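Local coordinates for polymeric Immunoglobulin Receptor (Oncorhynchus mykiss, PDB 5F1S), which probably binds polymeric immunoglobulins and carries them across epithelia to mucosal surfaces, where its released ectodomain forms secretory component, at residues 62-67 against 73-78; 156-161 against 169-174; 181-186 against 205-210. One frame throughout, in Å; residues are numbered along the deposited sequence.

Contact 1 (62-67 against 73-78); sequences VVMFDD and FTVTMT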
loop_
_atom_site.group_PDB
_atom_site.type_symbol
_atom_site.label_atom_id
_atom_site.label_comp_id
_atom_site.label_asym_id
_atom_site.label_seq_id
_atom_site.Cartn_x
_atom_site.Cartn_y
_atom_site.Cartn_z
ATOM N N VAL A 62 -15.476 5.441 -5.691
ATOM C CA VAL A 62 -14.612 5.377 -6.870
ATOM C C VAL A 62 -14.720 6.718 -7.593
ATOM O O VAL A 62 -15.757 7.400 -7.529
ATOM C CB VAL A 62 -15.033 4.206 -7.784
ATOM C CG1 VAL A 62 -16.441 4.426 -8.299
ATOM C CG2 VAL A 62 -14.081 4.044 -8.931
ATOM N N VAL A 63 -13.627 7.139 -8.196
ATOM C CA VAL A 63 -13.552 8.393 -8.953
ATOM C C VAL A 63 -12.857 8.104 -10.266
ATOM O O VAL A 63 -11.897 7.329 -10.302
ATOM C CB VAL A 63 -12.753 9.485 -8.202
ATOM C CG1 VAL A 63 -12.855 10.807 -8.947
ATOM C CG2 VAL A 63 -13.270 9.689 -6.819
ATOM N N MET A 64 -13.338 8.723 -11.349
ATOM C CA MET A 64 -12.770 8.597 -12.691
ATOM C C MET A 64 -12.378 9.971 -13.200
ATOM O O MET A 64 -13.123 10.932 -13.016
ATOM C CB MET A 64 -13.848 7.963 -13.633
ATOM C CG MET A 64 -13.753 8.265 -15.097
ATOM S SD MET A 64 -12.614 7.131 -15.828
ATOM C CE MET A 64 -13.470 5.514 -15.799
ATOM N N PHE A 65 -11.213 10.075 -13.823
ATOM C CA PHE A 65 -10.791 11.302 -14.478
ATOM C C PHE A 65 -10.152 10.935 -15.808
ATOM O O PHE A 65 -9.018 10.434 -15.835
ATOM C CB PHE A 65 -9.792 12.083 -13.635
ATOM C CG PHE A 65 -9.162 13.255 -14.351
ATOM C CD1 PHE A 65 -9.964 14.160 -15.023
ATOM C CD2 PHE A 65 -7.808 13.475 -14.326
ATOM C CE1 PHE A 65 -9.414 15.267 -15.659
ATOM C CE2 PHE A 65 -7.239 14.610 -14.968
ATOM C CZ PHE A 65 -8.059 15.471 -15.663
ATOM N N ASP A 66 -10.845 11.200 -16.901
ATOM C CA ASP A 66 -10.270 10.993 -18.234
ATOM C C ASP A 66 -9.568 12.249 -18.693
ATOM O O ASP A 66 -10.155 13.357 -18.664
ATOM C CB ASP A 66 -11.363 10.585 -19.235
ATOM C CG ASP A 66 -10.805 10.211 -20.607
ATOM O OD1 ASP A 66 -9.631 9.779 -20.705
ATOM O OD2 ASP A 66 -11.579 10.328 -21.587
ATOM N N ASP A 67 -8.314 12.084 -19.141
ATOM C CA ASP A 67 -7.469 13.181 -19.600
ATOM C C ASP A 67 -7.017 12.874 -21.027
ATOM O O ASP A 67 -5.927 12.329 -21.262
ATOM C CB ASP A 67 -6.290 13.425 -18.660
ATOM C CG ASP A 67 -5.466 14.636 -19.059
ATOM O OD1 ASP A 67 -5.598 15.089 -20.220
ATOM O OD2 ASP A 67 -4.663 15.095 -18.234
ATOM N N PHE A 73 -6.887 7.628 -18.588
ATOM C CA PHE A 73 -7.886 7.911 -17.568
ATOM C C PHE A 73 -7.458 7.247 -16.273
ATOM O O PHE A 73 -6.923 6.145 -16.281
ATOM C CB PHE A 73 -9.309 7.510 -18.008
ATOM C CG PHE A 73 -9.567 6.025 -18.299
ATOM C CD1 PHE A 73 -9.343 5.502 -19.575
ATOM C CD2 PHE A 73 -10.137 5.195 -17.337
ATOM C CE1 PHE A 73 -9.671 4.165 -19.881
ATOM C CE2 PHE A 73 -10.466 3.851 -17.631
ATOM C CZ PHE A 73 -10.237 3.344 -18.905
ATOM N N THR A 74 -7.658 7.959 -15.170
ATOM C CA THR A 74 -7.185 7.543 -13.865
ATOM C C THR A 74 -8.397 7.184 -13.023
ATOM O O THR A 74 -9.363 7.964 -12.938
ATOM C CB THR A 74 -6.395 8.683 -13.222
ATOM O OG1 THR A 74 -5.327 9.076 -14.088
ATOM C CG2 THR A 74 -5.758 8.259 -11.887
ATOM N N VAL A 75 -8.356 5.993 -12.416
ATOM C CA VAL A 75 -9.419 5.522 -11.560
ATOM C C VAL A 75 -8.894 5.498 -10.130
ATOM O O VAL A 75 -7.837 4.941 -9.868
ATOM C CB VAL A 75 -9.920 4.138 -12.000
ATOM C CG1 VAL A 75 -11.002 3.667 -11.049
ATOM C CG2 VAL A 75 -10.458 4.170 -13.436
ATOM N N THR A 76 -9.595 6.160 -9.216
ATOM C CA THR A 76 -9.201 6.187 -7.818
ATOM C C THR A 76 -10.235 5.411 -7.014
ATOM O O THR A 76 -11.431 5.702 -7.074
ATOM C CB THR A 76 -9.094 7.636 -7.313
ATOM O OG1 THR A 76 -8.132 8.314 -8.117
ATOM C CG2 THR A 76 -8.670 7.679 -5.835
ATOM N N MET A 77 -9.784 4.425 -6.254
ATOM C CA MET A 77 -10.659 3.681 -5.375
ATOM C C MET A 77 -10.170 3.953 -3.961
ATOM O O MET A 77 -8.976 3.795 -3.662
ATOM C CB MET A 77 -10.667 2.163 -5.678
ATOM C CG MET A 77 -11.155 1.835 -7.092
ATOM S SD MET A 77 -11.152 0.038 -7.332
ATOM C CE MET A 77 -12.595 -0.271 -6.496
ATOM N N THR A 78 -11.072 4.384 -3.106
ATOM C CA THR A 78 -10.685 4.822 -1.769
ATOM C C THR A 78 -11.169 3.850 -0.697
ATOM O O THR A 78 -12.144 3.096 -0.860
ATOM C CB THR A 78 -11.236 6.240 -1.467
ATOM O OG1 THR A 78 -12.667 6.194 -1.505
ATOM C CG2 THR A 78 -10.718 7.263 -2.515
HETATM O O HOH W 1 -6.088 10.856 -15.988
#

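Contact 2 (156-161 against 169-174); sequences LVTDGE and VEIRDD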
loop_
_atom_site.group_PDB
_atom_site.type_symbol
_atom_site.label_atom_id
_atom_site.label_comp_id
_atom_site.label_asym_id
_atom_site.label_seq_id
_atom_site.Cartn_x
_atom_site.Cartn_y
_atom_site.Cartn_z
ATOM N N LEU A 156 8.966 -3.596 22.777
ATOM C CA LEU A 156 8.677 -2.242 23.198
ATOM C C LEU A 156 7.310 -1.855 22.643
ATOM O O LEU A 156 7.074 -1.974 21.434
ATOM C CB LEU A 156 9.754 -1.293 22.696
ATOM C CG LEU A 156 11.180 -1.751 22.952
ATOM C CD1 LEU A 156 12.096 -0.713 22.375
ATOM C CD2 LEU A 156 11.446 -1.916 24.453
ATOM N N VAL A 157 6.405 -1.398 23.516
ATOM C CA VAL A 157 4.992 -1.319 23.170
ATOM C C VAL A 157 4.502 0.113 23.372
ATOM O O VAL A 157 4.905 0.796 24.324
ATOM C CB VAL A 157 4.174 -2.329 23.990
ATOM C CG1 VAL A 157 2.705 -2.269 23.606
ATOM C CG2 VAL A 157 4.719 -3.738 23.788
ATOM N N THR A 158 3.661 0.582 22.452
ATOM C CA THR A 158 3.139 1.927 22.534
ATOM C C THR A 158 2.093 2.015 23.642
ATOM O O THR A 158 1.424 1.033 23.977
ATOM C CB THR A 158 2.461 2.347 21.237
ATOM O OG1 THR A 158 1.480 1.363 20.909
ATOM C CG2 THR A 158 3.468 2.481 20.121
ATOM N N ASP A 159 1.907 3.231 24.137
ATOM C CA ASP A 159 0.936 3.491 25.185
ATOM C C ASP A 159 -0.384 3.904 24.556
ATOM O O ASP A 159 -0.545 3.914 23.337
ATOM C CB ASP A 159 1.461 4.546 26.161
ATOM C CG ASP A 159 1.688 5.923 25.535
ATOM O OD1 ASP A 159 1.156 6.226 24.448
ATOM O OD2 ASP A 159 2.423 6.731 26.169
ATOM N N GLY A 160 -1.349 4.275 25.402
ATOM C CA GLY A 160 -2.647 4.667 24.887
ATOM C C GLY A 160 -2.610 5.850 23.947
ATOM O O GLY A 160 -3.551 6.038 23.172
ATOM N N GLU A 161 -1.574 6.675 24.013
ATOM C CA GLU A 161 -1.434 7.779 23.079
ATOM C C GLU A 161 -0.626 7.415 21.829
ATOM O O GLU A 161 -0.325 8.306 21.032
ATOM C CB GLU A 161 -0.772 8.969 23.765
ATOM C CG GLU A 161 -1.606 9.581 24.885
ATOM C CD GLU A 161 -0.886 10.719 25.580
ATOM O OE1 GLU A 161 0.346 10.843 25.396
ATOM O OE2 GLU A 161 -1.552 11.493 26.302
ATOM N N VAL A 169 15.204 4.179 21.759
ATOM C CA VAL A 169 14.166 3.908 20.770
ATOM C C VAL A 169 12.977 4.815 21.032
ATOM O O VAL A 169 12.566 4.983 22.184
ATOM C CB VAL A 169 13.734 2.431 20.825
ATOM C CG1 VAL A 169 12.552 2.179 19.866
ATOM C CG2 VAL A 169 14.927 1.501 20.517
ATOM N N GLU A 170 12.417 5.379 19.963
ATOM C CA GLU A 170 11.122 6.044 20.025
ATOM C C GLU A 170 10.160 5.384 19.035
ATOM O O GLU A 170 10.535 5.064 17.898
ATOM C CB GLU A 170 11.243 7.527 19.730
ATOM C CG GLU A 170 9.871 8.266 19.734
ATOM C CD GLU A 170 9.950 9.702 19.257
ATOM O OE1 GLU A 170 11.074 10.242 19.194
ATOM O OE2 GLU A 170 8.882 10.286 18.936
ATOM N N ILE A 171 8.931 5.147 19.481
ATOM C CA ILE A 171 7.868 4.710 18.588
ATOM C C ILE A 171 6.786 5.774 18.590
ATOM O O ILE A 171 6.382 6.246 19.664
ATOM C CB ILE A 171 7.298 3.347 19.003
ATOM C CG1 ILE A 171 8.407 2.313 19.199
ATOM C CG2 ILE A 171 6.274 2.885 17.958
ATOM C CD1 ILE A 171 7.939 0.972 19.820
ATOM N N ARG A 172 6.320 6.135 17.392
ATOM C CA ARG A 172 5.241 7.094 17.212
ATOM C C ARG A 172 4.229 6.494 16.246
ATOM O O ARG A 172 4.516 6.329 15.050
ATOM C CB ARG A 172 5.769 8.431 16.703
ATOM C CG ARG A 172 4.674 9.487 16.544
ATOM C CD ARG A 172 5.242 10.838 16.157
ATOM N NE ARG A 172 4.195 11.850 16.035
ATOM C CZ ARG A 172 4.417 13.135 15.772
ATOM N NH1 ARG A 172 5.654 13.582 15.602
ATOM N NH2 ARG A 172 3.399 13.976 15.680
ATOM N N ASP A 173 3.051 6.194 16.767
ATOM C CA ASP A 173 1.921 5.684 16.000
ATOM C C ASP A 173 1.032 6.848 15.606
ATOM O O ASP A 173 0.607 7.609 16.478
ATOM C CB ASP A 173 1.169 4.687 16.873
ATOM C CG ASP A 173 -0.013 4.018 16.171
ATOM O OD1 ASP A 173 -0.232 4.285 14.971
ATOM O OD2 ASP A 173 -0.718 3.218 16.831
ATOM N N ASP A 174 0.802 7.034 14.303
ATOM C CA ASP A 174 -0.064 8.117 13.867
ATOM C C ASP A 174 -1.539 7.785 14.043
ATOM O O ASP A 174 -2.385 8.609 13.672
ATOM C CB ASP A 174 0.237 8.522 12.410
ATOM C CG ASP A 174 -0.254 7.505 11.349
ATOM O OD1 ASP A 174 -1.009 6.585 11.647
ATOM O OD2 ASP A 174 0.115 7.654 10.168
HETATM O O HOH W 2 -0.568 2.831 19.391
HETATM O O HOH W 3 1.292 9.046 18.771
#

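Contact 3 (181-186 against 205-210); sequences VTLKGL and VYILVT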
loop_
_atom_site.group_PDB
_atom_site.type_symbol
_atom_site.label_atom_id
_atom_site.label_comp_id
_atom_site.label_asym_id
_atom_site.label_seq_id
_atom_site.Cartn_x
_atom_site.Cartn_y
_atom_site.Cartn_z
ATOM N N VAL A 181 9.399 3.643 13.990
ATOM C CA VAL A 181 10.291 3.203 15.054
ATOM C C VAL A 181 11.614 3.892 14.762
ATOM O O VAL A 181 12.213 3.676 13.705
ATOM C CB VAL A 181 10.447 1.671 15.113
ATOM C CG1 VAL A 181 11.407 1.235 16.246
ATOM C CG2 VAL A 181 9.113 0.968 15.277
ATOM N N THR A 182 12.062 4.753 15.670
ATOM C CA THR A 182 13.340 5.429 15.502
ATOM C C THR A 182 14.350 4.787 16.437
ATOM O O THR A 182 14.144 4.774 17.651
ATOM C CB THR A 182 13.220 6.934 15.775
ATOM O OG1 THR A 182 12.328 7.497 14.824
ATOM C CG2 THR A 182 14.577 7.612 15.610
ATOM N N LEU A 183 15.404 4.204 15.857
ATOM C CA LEU A 183 16.555 3.695 16.594
ATOM C C LEU A 183 17.544 4.851 16.687
ATOM O O LEU A 183 18.102 5.278 15.674
ATOM C CB LEU A 183 17.161 2.491 15.879
ATOM C CG LEU A 183 16.109 1.452 15.467
ATOM C CD1 LEU A 183 16.756 0.219 14.830
ATOM C CD2 LEU A 183 15.354 1.003 16.619
ATOM N N LYS A 184 17.713 5.393 17.898
ATOM C CA LYS A 184 18.279 6.725 18.045
ATOM C C LYS A 184 19.792 6.729 17.915
ATOM O O LYS A 184 20.362 7.716 17.419
ATOM C CB LYS A 184 17.865 7.307 19.396
ATOM C CG LYS A 184 16.575 8.090 19.316
ATOM C CD LYS A 184 15.681 7.878 20.532
ATOM C CE LYS A 184 16.088 8.684 21.705
ATOM N NZ LYS A 184 14.912 8.928 22.598
ATOM N N GLY A 185 20.454 5.658 18.337
ATOM C CA GLY A 185 21.899 5.602 18.213
ATOM C C GLY A 185 22.404 4.178 18.102
ATOM O O GLY A 185 22.647 3.497 19.102
ATOM N N LEU A 186 22.576 3.733 16.867
ATOM C CA LEU A 186 22.820 2.320 16.592
ATOM C C LEU A 186 24.113 1.837 17.231
ATOM O O LEU A 186 25.133 2.515 17.188
ATOM C CB LEU A 186 22.883 2.101 15.078
ATOM C CG LEU A 186 21.554 2.298 14.317
ATOM C CD1 LEU A 186 21.803 2.441 12.856
ATOM C CD2 LEU A 186 20.553 1.148 14.561
ATOM N N VAL A 205 11.754 -7.059 9.809
ATOM C CA VAL A 205 12.621 -5.953 9.419
ATOM C C VAL A 205 14.035 -6.325 9.845
ATOM O O VAL A 205 14.255 -6.771 10.980
ATOM C CB VAL A 205 12.208 -4.621 10.073
ATOM C CG1 VAL A 205 13.084 -3.450 9.572
ATOM C CG2 VAL A 205 10.716 -4.346 9.819
ATOM N N TYR A 206 14.985 -6.175 8.931
ATOM C CA TYR A 206 16.395 -6.392 9.222
ATOM C C TYR A 206 17.108 -5.068 9.391
ATOM O O TYR A 206 16.949 -4.183 8.554
ATOM C CB TYR A 206 17.076 -7.190 8.088
ATOM C CG TYR A 206 18.444 -7.703 8.506
ATOM C CD1 TYR A 206 19.593 -6.944 8.291
ATOM C CD2 TYR A 206 18.596 -8.952 9.123
ATOM C CE1 TYR A 206 20.844 -7.393 8.690
ATOM C CE2 TYR A 206 19.845 -9.409 9.511
ATOM C CZ TYR A 206 20.979 -8.631 9.279
ATOM O OH TYR A 206 22.231 -9.074 9.665
ATOM N N ILE A 207 17.879 -4.938 10.475
ATOM C CA ILE A 207 18.707 -3.760 10.723
ATOM C C ILE A 207 20.158 -4.185 10.551
ATOM O O ILE A 207 20.625 -5.112 11.227
ATOM C CB ILE A 207 18.495 -3.196 12.144
ATOM C CG1 ILE A 207 17.014 -2.831 12.391
ATOM C CG2 ILE A 207 19.397 -1.963 12.376
ATOM C CD1 ILE A 207 16.498 -1.765 11.447
ATOM N N LEU A 208 20.881 -3.501 9.670
ATOM C CA LEU A 208 22.311 -3.735 9.523
ATOM C C LEU A 208 23.053 -2.516 10.029
ATOM O O LEU A 208 22.930 -1.445 9.436
ATOM C CB LEU A 208 22.660 -3.992 8.067
ATOM C CG LEU A 208 24.154 -4.178 7.804
ATOM C CD1 LEU A 208 24.674 -5.362 8.544
ATOM C CD2 LEU A 208 24.354 -4.316 6.313
ATOM N N VAL A 209 23.854 -2.684 11.070
ATOM C CA VAL A 209 24.661 -1.599 11.603
ATOM C C VAL A 209 26.063 -1.769 11.029
ATOM O O VAL A 209 26.684 -2.822 11.200
ATOM C CB VAL A 209 24.701 -1.618 13.139
ATOM C CG1 VAL A 209 25.475 -0.409 13.691
ATOM C CG2 VAL A 209 23.267 -1.591 13.714
ATOM N N THR A 210 26.549 -0.746 10.370
ATOM C CA THR A 210 27.841 -0.821 9.729
ATOM C C THR A 210 28.861 -0.064 10.556
ATOM O O THR A 210 28.514 0.653 11.497
ATOM C CB THR A 210 27.744 -0.262 8.320
ATOM O OG1 THR A 210 27.412 1.127 8.391
ATOM C CG2 THR A 210 26.665 -1.030 7.522
#

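Contact 1 (62-67 against 73-78)
F73, V62 and V63 bury the most surface in this hairpin contact. Strands 62-67 and 73-77 run antiparallel, as strands D and E of an immunoglobulin V domain, and V62, M64, D66, F73, V75 and M77 share the face turned to the sandwich core. F73 CG sits between the backbone N and the carbonyl carbon (chi1 62°), a position from which the ring meets M64. The bend of M64 at chi2 (84°) sets SD 3.5 Å from F73 CD2, a Met-aromatic contact oblique to the ring. Its bend at chi3 lays CE 3.7 Å from F73 CD2. V62 CG2 packs on V75 CG1 at 3.8 Å.

The D66 carboxylate stands nearly perpendicular to the F73 ring; OD1 bonds Y22 OH and OD2 forms a salt bridge with K31. On the other face V63 pairs with T76, V63 CB lying 4.2 Å from T76 CB. V63 N bonds T76 O at 2.9 Å, and T76 N returns to V63 O at 2.8 Å. F65 and T74 repeat the exchange, and a water links F65 O to T74 OG1. The chemistry implies a pairing set by backbone bonds, with one face mainly apolar but ending in the tethered D66, and the other mixed.

Contact 2 (156-161 against 169-174)
L156 and T158 meet V169 and I171 without a hydrogen bond between the two segments. The close packing is aliphatic. T158 CG2 comes within 3.6 Å of I171 CG2, the two side chains crossing at about a right angle. I171 has CG2 anti to its backbone N, where it meets T158, while CG1 is anti to the carbonyl carbon and carries CD1 to L156. I171 CD1 lies 3.5 Å from L156 O and 4.1 Å from L156 CB. L156 CD1 rests against the branched end of V169, 3.9 Å from V169 CG1.

This is packing across an immunoglobulin beta sandwich. Strand 156-157 is an edge strand of one sheet, and strand 169-173 belongs to the facing sheet. W146 and F179 add aromatic side chains around I171, and Y164 touches both L156 and I171.

Beyond I171 direct side-chain contact ends, and water bridges to the buried D173. T158 OG1, which also bonds to K144 N, is 2.9 Å from a water that donates to D173 OD2 at 2.6 Å. The D173 carboxylate is further held by a salt bridge from OD2 to K144 and by Y135 OH at OD1. The solvent side is the turn at D159, G160 and E161, all exposed. There E161 N makes a weak bond to D159 OD1, which also takes R163 N.

Contact 3 (181-186 against 205-210)
This is a purely apolar contact between the two sheets of the second immunoglobulin domain. It joins the end of strand 178-183 and the turn after it to the last strand, 201-210. In V-domain terms these are strands E and G. Four buried residues make it: L183 and L186 on one side, I207 and V209 on the other.

L183 and I207 reach toward each other tip to tip. L183 CD1 is 3.9 Å from both I207 CG1 and I207 CD1. L186 touches both I207 and V209 and runs at a slant to each. Its CB is 3.9 Å from V209 CG1, and its CD2 is 3.9 Å from V209 CG2. The same CD2 is 4.0 Å from I207 CG2. V209 holds CG1 anti to its backbone N (chi1 -176°), and both of its methyls meet L186. No hydrogen bond passes between the segments; the contact across them is van der Waals packing.

Neighbouring strands close in around the four residues. Strand 129-135 supplies V129 against L186 and V131 against I207. W146 of strand 144-148 touches L183, and V121 of strand 120-124 touches I207.

Contact 1 stands apart from the other two. It belongs to the first V-set domain, and its centre is 36 Å from that of contact 2 and 39 Å from that of contact 3, on the opposite side of the chain's centre. Its nearest atoms are about 16 Å from contact 2 and about 25 Å from contact 3, with no touch. Contacts 2 and 3 share the second domain, with centres 17 Å apart. They meet where strands 169-173 and 178-183 lie side by side in one sheet. E170 O and T182 N are 2.7 Å apart there, a probable hydrogen bond, and V169 CG1 packs on V181 CG1 at 3.9 Å.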